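Local coordinates for protein mannan endo-1,4-beta-mannosidase (Cryptopygus antarcticus, PDB 4OOZ) that hydrolyses internal beta-1,4 linkages in the backbones of mannans, galactomannans and glucomannans, releasing short manno-oligosaccharides, at residues W83-G88 against V130-A135; L145-S150 against K211-K216; G184-G189 against Q204-G209; V238-W243 against G272-Y277. One frame throughout, in Å; residues are numbered along the deposited sequence.

The four contacts sample a GH5 (beta/alpha)8 barrel at its strands and the loops beyond. Interactions 1 and 4 lie in the barrel wall, their nearest atoms about 7 Å apart. Loop-to-loop interaction 3 touches interaction 1 where A135 CB packs 3.5 Å from W208 CZ2, and interaction 4 where W208 CH2 lies 3.8 Å from W243 CB. Its W208 side chain comes within about 3 Å of that of E181. Mannose chain E is shared by interactions 3 and 4; chain G, beside interaction 1, is hydrogen-bonded to E181 and E312, probably the acid/base and the nucleophile. Interactions 2 and 3 adjoin through F213 O and Q187 N, 2.7 Å apart, and face a second row of mannoses.

Interaction 1. Residues W83-G88 against V130-A135; sequences WVHVEG and VLFNGA. With BMA (beta-D-mannopyranose), chain G.
With CG beside its backbone N, W83 swings its indole alongside V130, while N133, turned the other way with CG anti to N (chi1 -173°), brings its amide to the far end of the same indole. W83 lies on strand 79-86, V130 and N133 on the adjacent parallel strand 126-133, of the (beta/alpha)8 barrel typical of GH5 enzymes. V130 CG1 lies over one face of the five-membered ring, 4.2 Å from its centroid, a CH-pi contact. At the six-membered end N133 CG approaches W83 CZ3 to 3.5 Å, the amide inclined 45° to the indole. Two donors hold its OD1: A135 N, closing an Asx turn from above the amide plane, and N180 ND2 of the next strand.

V84 N donates to V130 O at 2.7 Å and V86 N to L131 O in the carbonyl plane; the donor then changes strand, N133 N giving to V86 O. A beta bulge between W83 and V86 shifts the register by one and turns H85 towards strand 126-133, where CD2 rests over the F132 ring with the two ring planes at 52°. W83 is a substrate-binding residue, and the edge of its indole meets the sugar, with CZ2 lying 3.2 Å from O1 of mannose chain G.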
# COMPACT_ATOMS: atom_id res chain seq x y z
N TRP A 83 -0.92 -7.95 -2.21
CA TRP A 83 -1.32 -7.48 -3.54
C TRP A 83 -2.51 -8.28 -4.07
O TRP A 83 -2.69 -9.45 -3.72
CB TRP A 83 -0.14 -7.55 -4.52
CG TRP A 83 0.99 -6.63 -4.19
CD1 TRP A 83 1.19 -5.96 -3.01
CD2 TRP A 83 2.08 -6.26 -5.04
NE1 TRP A 83 2.33 -5.21 -3.08
CE2 TRP A 83 2.90 -5.37 -4.31
CE3 TRP A 83 2.44 -6.59 -6.35
CZ2 TRP A 83 4.06 -4.81 -4.85
CZ3 TRP A 83 3.59 -6.03 -6.88
CH2 TRP A 83 4.39 -5.16 -6.13
N VAL A 84 -3.32 -7.65 -4.91
CA VAL A 84 -4.54 -8.28 -5.41
C VAL A 84 -4.57 -8.40 -6.94
O VAL A 84 -4.23 -9.45 -7.48
CB VAL A 84 -5.79 -7.51 -4.93
CG1 VAL A 84 -7.06 -8.23 -5.35
CG2 VAL A 84 -5.76 -7.34 -3.43
N HIS A 85 -4.97 -7.33 -7.62
CA HIS A 85 -5.09 -7.35 -9.07
C HIS A 85 -3.74 -7.55 -9.75
O HIS A 85 -3.62 -8.33 -10.69
CB HIS A 85 -5.73 -6.06 -9.59
CG HIS A 85 -7.10 -5.81 -9.05
ND1 HIS A 85 -7.87 -6.80 -8.49
CD2 HIS A 85 -7.84 -4.68 -9.02
CE1 HIS A 85 -9.03 -6.28 -8.12
NE2 HIS A 85 -9.04 -5.01 -8.42
N VAL A 86 -2.73 -6.85 -9.24
CA VAL A 86 -1.37 -6.91 -9.76
C VAL A 86 -1.32 -6.57 -11.25
O VAL A 86 -1.36 -5.39 -11.61
CB VAL A 86 -0.74 -8.30 -9.53
CG1 VAL A 86 0.75 -8.25 -9.77
CG2 VAL A 86 -1.02 -8.77 -8.11
N GLU A 87 -1.24 -7.57 -12.11
CA GLU A 87 -1.09 -7.31 -13.54
C GLU A 87 -2.19 -7.95 -14.38
O GLU A 87 -1.95 -8.34 -15.53
CB GLU A 87 0.28 -7.77 -14.03
CG GLU A 87 1.44 -6.96 -13.46
CD GLU A 87 2.75 -7.24 -14.16
OE1 GLU A 87 3.62 -7.91 -13.56
OE2 GLU A 87 2.91 -6.80 -15.32
N GLY A 88 -3.38 -8.05 -13.82
CA GLY A 88 -4.53 -8.53 -14.56
C GLY A 88 -4.51 -10.00 -14.90
O GLY A 88 -5.29 -10.46 -15.74
N VAL A 130 -3.33 -4.11 -1.80
CA VAL A 130 -2.80 -3.37 -2.93
C VAL A 130 -3.47 -3.83 -4.22
O VAL A 130 -3.30 -4.98 -4.63
CB VAL A 130 -1.27 -3.53 -3.06
CG1 VAL A 130 -0.72 -2.59 -4.12
CG2 VAL A 130 -0.60 -3.29 -1.72
N LEU A 131 -4.22 -2.94 -4.85
CA LEU A 131 -4.95 -3.28 -6.07
C LEU A 131 -4.00 -3.60 -7.22
O LEU A 131 -3.68 -4.76 -7.47
CB LEU A 131 -5.90 -2.15 -6.45
CG LEU A 131 -6.91 -1.75 -5.38
CD1 LEU A 131 -7.80 -0.61 -5.86
CD2 LEU A 131 -7.74 -2.94 -4.94
N PHE A 132 -3.55 -2.56 -7.91
CA PHE A 132 -2.70 -2.74 -9.08
C PHE A 132 -1.22 -2.53 -8.80
O PHE A 132 -0.85 -1.76 -7.92
CB PHE A 132 -3.13 -1.79 -10.20
CG PHE A 132 -4.58 -1.92 -10.58
CD1 PHE A 132 -5.03 -3.03 -11.26
CD2 PHE A 132 -5.48 -0.92 -10.27
CE1 PHE A 132 -6.36 -3.15 -11.62
CE2 PHE A 132 -6.81 -1.03 -10.62
CZ PHE A 132 -7.25 -2.15 -11.29
N ASN A 133 -0.39 -3.24 -9.55
CA ASN A 133 1.05 -2.99 -9.52
C ASN A 133 1.37 -1.83 -10.44
O ASN A 133 0.63 -1.55 -11.38
CB ASN A 133 1.82 -4.25 -9.93
CG ASN A 133 3.31 -4.10 -9.75
OD1 ASN A 133 3.78 -3.19 -9.07
ND2 ASN A 133 4.07 -5.01 -10.35
N GLY A 134 2.47 -1.13 -10.17
CA GLY A 134 2.87 0.01 -10.98
C GLY A 134 4.35 -0.03 -11.35
O GLY A 134 4.78 0.64 -12.29
N ALA A 135 5.12 -0.80 -10.59
CA ALA A 135 6.52 -1.03 -10.90
C ALA A 135 6.61 -1.64 -12.29
O ALA A 135 7.41 -1.23 -13.13
CB ALA A 135 7.16 -1.95 -9.88
C1 BMA G . 8.14 -4.13 -5.55
C2 BMA G . 8.66 -2.80 -6.04
C3 BMA G . 9.83 -3.04 -6.95
C4 BMA G . 10.91 -3.89 -6.25
C5 BMA G . 10.31 -5.14 -5.58
C6 BMA G . 11.30 -5.78 -4.63
O1 BMA G . 7.10 -3.83 -4.67
O2 BMA G . 9.17 -2.08 -4.93
O3 BMA G . 10.41 -1.82 -7.38
O4 BMA G . 11.88 -4.30 -7.20
O5 BMA G . 9.14 -4.79 -4.82
O6 BMA G . 12.59 -5.27 -4.90

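Interaction 2. Residues L145-S150 against K211-K216; sequences LFWDES and KKFPMK. With BMA (beta-D-mannopyranose), chain D; BMA (beta-D-mannopyranose), chain B; BMA (beta-D-mannopyranose), chain C.
Neither segment is regular where they meet: 145-147 follow helical backbone angles without the regular bonds, 211-214 are loop, and the CA atoms of F146 and F213 remain 7.4 Å apart. Each segment then enters a helix, with D148 and P214 at the N-cap positions. Side chains therefore span the gap. F146 and F213 stack face to face, their centroids 4.0 Å apart and planes at 23°, with F146 CB also pressed on F213 CD1 at 3.4 Å. The opposite face of F213 is covered by CB of its own neighbour K212.

W147 extends the cluster obliquely, its five-membered ring inclined 40° to F213. Farther along the indole, CZ2 packs on P214 CD at 3.7 Å, and the carbonyl oxygen of K212 lies at the indole edge in its plane. With these neighbours beside it, the indole presents one face to mannose chain C, whose C4 stands 4.0 Å above the ring centre. D148, with CG anti to its backbone N, turns OD2 to accept a hydrogen bond from O6 of mannose chain B at 2.7 Å. An aromatic platform beneath a pyranose, joined by a carboxylate gripping a hydroxyl, is characteristic of carbohydrate-binding surfaces, here one formed by experimentally established substrate-binding residues.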
# COMPACT_ATOMS: atom_id res chain seq x y z
N LEU A 145 -6.59 1.42 -18.46
CA LEU A 145 -7.41 1.96 -17.38
C LEU A 145 -6.95 3.36 -17.00
O LEU A 145 -7.70 4.13 -16.41
CB LEU A 145 -7.36 1.05 -16.15
CG LEU A 145 -8.10 -0.28 -16.25
CD1 LEU A 145 -8.02 -1.03 -14.93
CD2 LEU A 145 -9.55 -0.05 -16.66
N PHE A 146 -5.71 3.69 -17.35
CA PHE A 146 -5.14 5.00 -17.08
C PHE A 146 -5.56 6.01 -18.14
O PHE A 146 -5.63 7.21 -17.87
CB PHE A 146 -3.62 4.94 -17.00
CG PHE A 146 -3.10 4.18 -15.82
CD1 PHE A 146 -3.14 2.80 -15.78
CD2 PHE A 146 -2.56 4.86 -14.73
CE1 PHE A 146 -2.66 2.10 -14.69
CE2 PHE A 146 -2.08 4.17 -13.64
CZ PHE A 146 -2.13 2.79 -13.62
N TRP A 147 -5.82 5.51 -19.34
CA TRP A 147 -6.10 6.38 -20.48
C TRP A 147 -7.59 6.51 -20.77
O TRP A 147 -8.09 7.61 -20.98
CB TRP A 147 -5.37 5.88 -21.72
CG TRP A 147 -3.88 6.00 -21.64
CD1 TRP A 147 -2.99 5.03 -21.30
CD2 TRP A 147 -3.11 7.17 -21.93
NE1 TRP A 147 -1.71 5.52 -21.36
CE2 TRP A 147 -1.75 6.83 -21.74
CE3 TRP A 147 -3.43 8.47 -22.33
CZ2 TRP A 147 -0.72 7.75 -21.94
CZ3 TRP A 147 -2.40 9.38 -22.52
CH2 TRP A 147 -1.07 9.01 -22.33
N ASP A 148 -8.30 5.38 -20.80
CA ASP A 148 -9.72 5.39 -21.13
C ASP A 148 -10.57 5.57 -19.88
O ASP A 148 -10.49 4.78 -18.94
CB ASP A 148 -10.11 4.10 -21.86
CG ASP A 148 -11.47 4.19 -22.53
OD1 ASP A 148 -12.46 4.53 -21.85
OD2 ASP A 148 -11.55 3.94 -23.75
N GLU A 149 -11.39 6.61 -19.89
CA GLU A 149 -12.27 6.91 -18.76
C GLU A 149 -13.39 5.90 -18.63
O GLU A 149 -13.81 5.57 -17.53
CB GLU A 149 -12.85 8.32 -18.88
CG GLU A 149 -11.82 9.43 -18.89
CD GLU A 149 -12.44 10.81 -18.79
OE1 GLU A 149 -13.64 10.90 -18.48
OE2 GLU A 149 -11.71 11.80 -19.03
N SER A 150 -13.89 5.42 -19.77
CA SER A 150 -15.02 4.49 -19.78
C SER A 150 -14.61 3.09 -19.33
O SER A 150 -15.40 2.37 -18.73
CB SER A 150 -15.64 4.43 -21.18
OG SER A 150 -14.66 4.17 -22.16
N LYS A 211 8.23 3.53 -19.76
CA LYS A 211 7.59 4.83 -19.61
C LYS A 211 6.26 4.91 -20.34
O LYS A 211 6.20 5.36 -21.49
CB LYS A 211 8.54 5.93 -20.08
CG LYS A 211 9.77 6.04 -19.20
CD LYS A 211 10.91 6.77 -19.87
CE LYS A 211 12.14 6.75 -18.97
NZ LYS A 211 13.30 7.44 -19.59
N LYS A 212 5.19 4.50 -19.66
CA LYS A 212 3.87 4.43 -20.28
C LYS A 212 2.98 5.60 -19.88
O LYS A 212 2.38 6.25 -20.74
CB LYS A 212 3.17 3.12 -19.89
CG LYS A 212 4.07 1.90 -19.94
CD LYS A 212 3.29 0.63 -19.63
CE LYS A 212 4.24 -0.55 -19.45
NZ LYS A 212 5.24 -0.61 -20.54
N PHE A 213 2.88 5.87 -18.59
CA PHE A 213 1.92 6.84 -18.08
C PHE A 213 2.55 8.13 -17.58
O PHE A 213 3.33 8.12 -16.62
CB PHE A 213 1.10 6.22 -16.94
CG PHE A 213 0.62 4.83 -17.24
CD1 PHE A 213 -0.40 4.62 -18.15
CD2 PHE A 213 1.19 3.73 -16.61
CE1 PHE A 213 -0.84 3.34 -18.42
CE2 PHE A 213 0.74 2.45 -16.88
CZ PHE A 213 -0.27 2.26 -17.79
N PRO A 214 2.22 9.26 -18.23
CA PRO A 214 2.58 10.58 -17.71
C PRO A 214 1.92 10.82 -16.35
O PRO A 214 0.85 10.26 -16.10
CB PRO A 214 2.04 11.54 -18.78
CG PRO A 214 1.03 10.75 -19.54
CD PRO A 214 1.52 9.34 -19.52
N MET A 215 2.54 11.64 -15.51
CA MET A 215 2.08 11.84 -14.14
C MET A 215 0.61 12.23 -14.06
O MET A 215 -0.11 11.79 -13.17
CB MET A 215 2.93 12.91 -13.45
CG MET A 215 2.81 12.91 -11.93
SD MET A 215 3.58 11.43 -11.24
CE MET A 215 2.37 10.99 -9.99
N LYS A 216 0.17 13.06 -15.00
CA LYS A 216 -1.22 13.51 -15.06
C LYS A 216 -2.19 12.33 -15.10
O LYS A 216 -3.23 12.34 -14.44
CB LYS A 216 -1.42 14.42 -16.28
CG LYS A 216 -2.83 14.90 -16.48
CD LYS A 216 -2.86 16.35 -16.91
CE LYS A 216 -1.85 16.66 -17.99
NZ LYS A 216 -1.65 18.13 -18.18
C1 BMA D . -9.62 3.01 -26.33
C2 BMA D . -8.81 3.09 -25.04
C3 BMA D . -7.87 4.29 -25.12
C4 BMA D . -7.07 4.34 -26.43
C5 BMA D . -7.96 4.02 -27.69
C6 BMA D . -7.14 3.75 -28.94
O2 BMA D . -7.99 1.94 -24.87
O3 BMA D . -6.97 4.30 -24.02
O4 BMA D . -6.54 5.65 -26.56
O5 BMA D . -8.78 2.86 -27.44
O6 BMA D . -6.72 5.00 -29.47
C1 BMA B . -13.88 0.81 -28.45
C2 BMA B . -12.55 0.21 -28.90
C3 BMA B . -11.48 0.47 -27.84
C4 BMA B . -11.45 1.94 -27.37
C5 BMA B . -12.88 2.46 -27.05
C6 BMA B . -12.95 3.96 -26.79
O1 BMA B . -14.78 0.68 -29.52
O2 BMA B . -12.10 0.83 -30.09
O3 BMA B . -10.19 0.09 -28.30
O4 BMA B . -10.64 2.01 -26.20
O5 BMA B . -13.74 2.18 -28.17
O6 BMA B . -13.52 4.17 -25.51
C1 BMA C . -5.10 5.63 -26.60
C2 BMA C . -4.61 7.07 -26.55
C3 BMA C . -3.08 7.11 -26.64
C4 BMA C . -2.38 6.06 -25.72
C5 BMA C . -3.10 4.69 -25.82
C6 BMA C . -2.58 3.65 -24.84
O2 BMA C . -4.96 7.66 -25.31
O3 BMA C . -2.61 8.42 -26.36
O4 BMA C . -1.02 5.86 -26.11
O5 BMA C . -4.51 4.86 -25.59
O6 BMA C . -1.53 2.94 -25.48

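Interaction 3. Residues G184-G189 against Q204-G209; sequences GTLQPG and QGAGWG. With BMA (beta-D-mannopyranose), chain E; BMA (beta-D-mannopyranose), chain F; BMA (beta-D-mannopyranose), chain H; BMA (beta-D-mannopyranose), chain I.
Two irregular loops meet here, their touching parts running 127° apart end to end, with the CA atoms of G184 and G207 only 4.6 Å from each other. Both belong to the long excursion that follows barrel strand 173-180, which carries the probable acid/base E181 just beyond its end. A single backbone hydrogen bond joins them, G209 N to G184 O at 2.8 Å, the donor tilted from the carbonyl plane. The same oxygen receives a CA-H...O contact from G207, whose positive phi suits glycine.

A second glycine, G184, sets its CA against the indole of W208, 3.4 Å from the centroid of the six-membered ring and 12° off its normal. W208 reaches this place with CG between its backbone N and carbonyl carbon (chi1 74°), which folds the ring back towards G184. O4 of mannose chain E also approaches the indole, nearest to CG, and W243 adjoins it, so this substrate-binding tryptophan touches backbone, sugar and a second tryptophan.

At the start of the second loop, G205 ends helix 201-204 in a Schellman motif; beside it the Q204 carbonyl accepts from O2 of chain E in a bond modelled doubtfully short. Away from that cleft Q187, extended beyond CG, points its amide to a different pair of sugars: NE2 donates to O3 of mannose chain H at 3.1 Å and weakly to O5 of chain I.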
# COMPACT_ATOMS: atom_id res chain seq x y z
N GLY A 184 7.32 3.36 -11.47
CA GLY A 184 7.88 2.27 -12.24
C GLY A 184 7.50 2.35 -13.70
O GLY A 184 8.31 2.09 -14.58
N THR A 185 6.25 2.74 -13.95
CA THR A 185 5.75 2.88 -15.31
C THR A 185 5.35 4.32 -15.59
O THR A 185 4.36 4.58 -16.27
CB THR A 185 4.56 1.95 -15.57
OG1 THR A 185 3.62 2.05 -14.49
CG2 THR A 185 5.03 0.51 -15.69
N LEU A 186 6.14 5.25 -15.06
CA LEU A 186 5.91 6.67 -15.28
C LEU A 186 6.62 7.15 -16.54
O LEU A 186 7.71 6.69 -16.85
CB LEU A 186 6.40 7.48 -14.06
CG LEU A 186 6.65 8.97 -14.26
CD1 LEU A 186 5.35 9.76 -14.31
CD2 LEU A 186 7.59 9.52 -13.19
N GLN A 187 5.98 8.06 -17.27
CA GLN A 187 6.62 8.72 -18.39
C GLN A 187 7.04 10.12 -17.96
O GLN A 187 6.25 11.06 -18.04
CB GLN A 187 5.68 8.78 -19.60
CG GLN A 187 6.39 9.08 -20.92
CD GLN A 187 5.45 9.06 -22.11
OE1 GLN A 187 4.55 9.91 -22.22
NE2 GLN A 187 5.64 8.10 -23.00
N PRO A 188 8.29 10.27 -17.49
CA PRO A 188 8.78 11.53 -16.93
C PRO A 188 8.81 12.65 -17.95
O PRO A 188 9.30 12.45 -19.06
CB PRO A 188 10.20 11.17 -16.46
CG PRO A 188 10.24 9.68 -16.40
CD PRO A 188 9.34 9.23 -17.50
N GLY A 189 8.30 13.82 -17.59
CA GLY A 189 8.27 14.96 -18.49
C GLY A 189 8.01 16.29 -17.82
O GLY A 189 7.61 16.34 -16.66
N GLN A 204 16.85 9.87 -11.90
CA GLN A 204 16.80 9.19 -10.61
C GLN A 204 16.47 7.70 -10.77
O GLN A 204 16.56 6.93 -9.82
CB GLN A 204 15.78 9.86 -9.69
CG GLN A 204 15.91 11.38 -9.59
CD GLN A 204 17.10 11.83 -8.75
OE1 GLN A 204 18.02 11.06 -8.48
NE2 GLN A 204 17.06 13.09 -8.32
N GLY A 205 16.08 7.31 -11.98
CA GLY A 205 15.82 5.91 -12.28
C GLY A 205 14.36 5.53 -12.36
O GLY A 205 14.01 4.36 -12.23
N ALA A 206 13.49 6.51 -12.58
CA ALA A 206 12.06 6.24 -12.71
C ALA A 206 11.73 5.78 -14.12
O ALA A 206 12.40 6.14 -15.09
CB ALA A 206 11.26 7.48 -12.35
N GLY A 207 10.68 4.97 -14.23
CA GLY A 207 10.28 4.42 -15.51
C GLY A 207 11.06 3.17 -15.87
O GLY A 207 11.25 2.86 -17.04
N TRP A 208 11.51 2.45 -14.84
CA TRP A 208 12.32 1.26 -15.05
C TRP A 208 11.48 0.10 -15.57
O TRP A 208 12.00 -0.91 -16.02
CB TRP A 208 13.03 0.85 -13.75
CG TRP A 208 12.12 0.22 -12.74
CD1 TRP A 208 11.80 -1.10 -12.63
CD2 TRP A 208 11.42 0.89 -11.69
NE1 TRP A 208 10.93 -1.29 -11.58
CE2 TRP A 208 10.69 -0.09 -10.99
CE3 TRP A 208 11.33 2.22 -11.28
CZ2 TRP A 208 9.88 0.23 -9.89
CZ3 TRP A 208 10.54 2.53 -10.19
CH2 TRP A 208 9.82 1.54 -9.52
N GLY A 209 10.16 0.26 -15.49
CA GLY A 209 9.24 -0.74 -15.99
C GLY A 209 8.65 -0.35 -17.33
O GLY A 209 7.74 -1.01 -17.83
C1 BMA E . 18.24 3.56 -9.65
C2 BMA E . 17.02 3.56 -8.70
C3 BMA E . 16.18 2.30 -8.82
C4 BMA E . 15.96 1.93 -10.31
C5 BMA E . 17.33 1.72 -10.95
C6 BMA E . 17.26 1.20 -12.38
O2 BMA E . 16.15 4.64 -9.02
O3 BMA E . 14.94 2.45 -8.14
O4 BMA E . 15.03 0.82 -10.64
O5 BMA E . 17.99 3.01 -10.95
O6 BMA E . 17.39 2.29 -13.27
C1 BMA F . 21.70 7.26 -10.97
C2 BMA F . 21.06 6.48 -12.12
C3 BMA F . 19.76 5.85 -11.62
C4 BMA F . 19.93 5.11 -10.27
C5 BMA F . 20.78 5.93 -9.26
C6 BMA F . 21.19 5.12 -8.04
O2 BMA F . 21.90 5.41 -12.53
O3 BMA F . 19.21 4.97 -12.59
O4 BMA F . 18.65 4.94 -9.72
O5 BMA F . 21.98 6.42 -9.89
O6 BMA F . 20.20 5.29 -7.04
C1 BMA H . -0.13 6.85 -25.55
C2 BMA H . 1.24 6.19 -25.26
C3 BMA H . 2.31 7.25 -24.93
C4 BMA H . 2.27 8.43 -25.91
C5 BMA H . 0.85 9.00 -25.94
C6 BMA H . 0.69 10.20 -26.86
O2 BMA H . 1.70 5.47 -26.39
O3 BMA H . 3.61 6.67 -24.91
O4 BMA H . 3.18 9.44 -25.48
O5 BMA H . -0.02 7.97 -26.41
O6 BMA H . -0.38 11.01 -26.37
C1 BMA I . 4.21 9.65 -26.47
C2 BMA I . 4.51 11.17 -26.57
C3 BMA I . 5.74 11.44 -27.44
C4 BMA I . 6.90 10.50 -27.09
C5 BMA I . 6.42 9.05 -27.18
C6 BMA I . 7.52 8.05 -26.87
O2 BMA I . 4.79 11.72 -25.29
O3 BMA I . 6.16 12.79 -27.35
O4 BMA I . 7.98 10.71 -27.98
O5 BMA I . 5.37 8.88 -26.21
O6 BMA I . 6.94 6.98 -26.14

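Interaction 4. Residues V238-W243 against G272-Y277; sequences VTVGSW and GIINFY. With BMA (beta-D-mannopyranose), chain E.
V238 and N275 grip each other through two hydrogen bonds. N275 N donates to V238 O at 2.6 Å, close to straight (164°) and in the carbonyl plane, while V238 N returns a bond to the side-chain oxygen N275 OD1 at 3.0 Å, its donor tilted 29° from the amide plane. The side chain thus does what a backbone carbonyl would do in a regular ladder. One residue on, T239 meets F276 by two routes. Its OG1 donates to F276 O at 3.2 Å, nearly in line with the C=O bond, and its CB stands over the F276 ring face, 3.8 Å from the centroid. On T239 the hydroxyl is anti to the backbone N (chi1 168°), which points OG1 at F276 O and puts the methyl group beside CZ, just past the ring's rim. V240 CG2 and I274 CG2 complete the apolar contact, their side chains crossing at about a right angle.

These residues join barrel strand 238-241 to the approach of the next strand, 277-278, within the (beta/alpha)8 fold; loop 272-276 runs beside V238-V240 and leads into that strand. A second shell holds the pieces in place. H230 NE2 also bonds N275 OD1, Q278 NE2 reaches T239 OG1, and F30 meets the F276 ring edge-to-face. On its other side strand 238-241 pairs with strand 173-180 through T239 and G241. Past the strand end, W243 directs its indole at the sugar, NE1 donating to O2 of mannose chain E at 3.3 Å and weakly to O3.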
# COMPACT_ATOMS: atom_id res chain seq x y z
N VAL A 238 -7.24 5.18 1.92
CA VAL A 238 -6.64 4.88 0.63
C VAL A 238 -5.21 5.41 0.62
O VAL A 238 -4.92 6.42 1.25
CB VAL A 238 -7.47 5.48 -0.53
CG1 VAL A 238 -6.79 5.27 -1.86
CG2 VAL A 238 -8.86 4.86 -0.55
N THR A 239 -4.31 4.71 -0.07
CA THR A 239 -2.91 5.10 -0.09
C THR A 239 -2.21 4.75 -1.39
O THR A 239 -2.75 4.04 -2.24
CB THR A 239 -2.15 4.44 1.07
OG1 THR A 239 -0.74 4.60 0.87
CG2 THR A 239 -2.48 2.97 1.14
N VAL A 240 -1.00 5.28 -1.55
CA VAL A 240 -0.12 4.95 -2.66
C VAL A 240 1.27 4.68 -2.11
O VAL A 240 1.76 5.41 -1.26
CB VAL A 240 -0.06 6.10 -3.70
CG1 VAL A 240 1.02 5.83 -4.72
CG2 VAL A 240 -1.41 6.28 -4.37
N GLY A 241 1.90 3.61 -2.59
CA GLY A 241 3.22 3.24 -2.10
C GLY A 241 4.30 3.51 -3.13
O GLY A 241 4.42 2.80 -4.11
N SER A 242 5.10 4.55 -2.89
CA SER A 242 6.05 5.02 -3.89
C SER A 242 7.45 4.44 -3.76
O SER A 242 7.98 4.31 -2.66
CB SER A 242 6.15 6.54 -3.84
OG SER A 242 4.90 7.15 -4.14
N TRP A 243 8.02 4.09 -4.90
CA TRP A 243 9.46 3.98 -5.05
C TRP A 243 10.08 5.24 -4.45
O TRP A 243 9.66 6.35 -4.78
CB TRP A 243 9.82 3.81 -6.53
CG TRP A 243 11.10 4.44 -6.96
CD1 TRP A 243 12.32 3.84 -7.08
CD2 TRP A 243 11.29 5.81 -7.35
NE1 TRP A 243 13.25 4.75 -7.53
CE2 TRP A 243 12.64 5.96 -7.69
CE3 TRP A 243 10.44 6.91 -7.44
CZ2 TRP A 243 13.16 7.18 -8.12
CZ3 TRP A 243 10.96 8.11 -7.85
CH2 TRP A 243 12.30 8.24 -8.19
N GLY A 272 -11.20 12.20 -3.86
CA GLY A 272 -10.25 11.32 -4.52
C GLY A 272 -8.85 11.54 -3.97
O GLY A 272 -7.94 11.95 -4.69
N ILE A 273 -8.68 11.26 -2.68
CA ILE A 273 -7.43 11.55 -2.00
C ILE A 273 -6.96 10.36 -1.17
O ILE A 273 -7.77 9.57 -0.70
CB ILE A 273 -7.57 12.79 -1.10
CG1 ILE A 273 -8.85 12.70 -0.27
CG2 ILE A 273 -7.61 14.05 -1.93
CD1 ILE A 273 -8.64 12.24 1.15
N ILE A 274 -5.65 10.23 -1.01
CA ILE A 274 -5.10 9.22 -0.12
C ILE A 274 -5.21 9.74 1.31
O ILE A 274 -5.30 10.94 1.53
CB ILE A 274 -3.65 8.88 -0.47
CG1 ILE A 274 -2.72 10.06 -0.18
CG2 ILE A 274 -3.54 8.46 -1.92
CD1 ILE A 274 -1.27 9.77 -0.44
N ASN A 275 -5.20 8.83 2.27
CA ASN A 275 -5.41 9.21 3.66
C ASN A 275 -4.14 9.08 4.50
O ASN A 275 -4.07 9.59 5.62
CB ASN A 275 -6.54 8.39 4.27
CG ASN A 275 -7.85 8.58 3.52
OD1 ASN A 275 -8.47 7.61 3.07
ND2 ASN A 275 -8.27 9.83 3.37
N PHE A 276 -3.15 8.39 3.96
CA PHE A 276 -1.83 8.38 4.57
C PHE A 276 -0.77 8.12 3.52
O PHE A 276 -0.89 7.20 2.71
CB PHE A 276 -1.74 7.36 5.71
CG PHE A 276 -1.72 5.93 5.26
CD1 PHE A 276 -0.51 5.27 5.06
CD2 PHE A 276 -2.90 5.22 5.07
CE1 PHE A 276 -0.49 3.95 4.65
CE2 PHE A 276 -2.87 3.90 4.68
CZ PHE A 276 -1.67 3.26 4.47
N TYR A 277 0.27 8.94 3.52
CA TYR A 277 1.37 8.80 2.58
C TYR A 277 2.11 7.49 2.82
O TYR A 277 1.85 6.80 3.81
CB TYR A 277 2.33 9.99 2.69
CG TYR A 277 1.66 11.33 2.45
CD1 TYR A 277 1.09 12.04 3.50
CD2 TYR A 277 1.60 11.88 1.18
CE1 TYR A 277 0.48 13.27 3.28
CE2 TYR A 277 0.99 13.10 0.95
CZ TYR A 277 0.44 13.79 2.01
OH TYR A 277 -0.17 15.01 1.79
C1 BMA E . 18.24 3.56 -9.65
C2 BMA E . 17.02 3.56 -8.70
C3 BMA E . 16.18 2.30 -8.82
C4 BMA E . 15.96 1.93 -10.31
C5 BMA E . 17.33 1.72 -10.95
C6 BMA E . 17.26 1.20 -12.38
O2 BMA E . 16.15 4.64 -9.02
O3 BMA E . 14.94 2.45 -8.14
O4 BMA E . 15.03 0.82 -10.64
O5 BMA E . 17.99 3.01 -10.95
O6 BMA E . 17.39 2.29 -13.27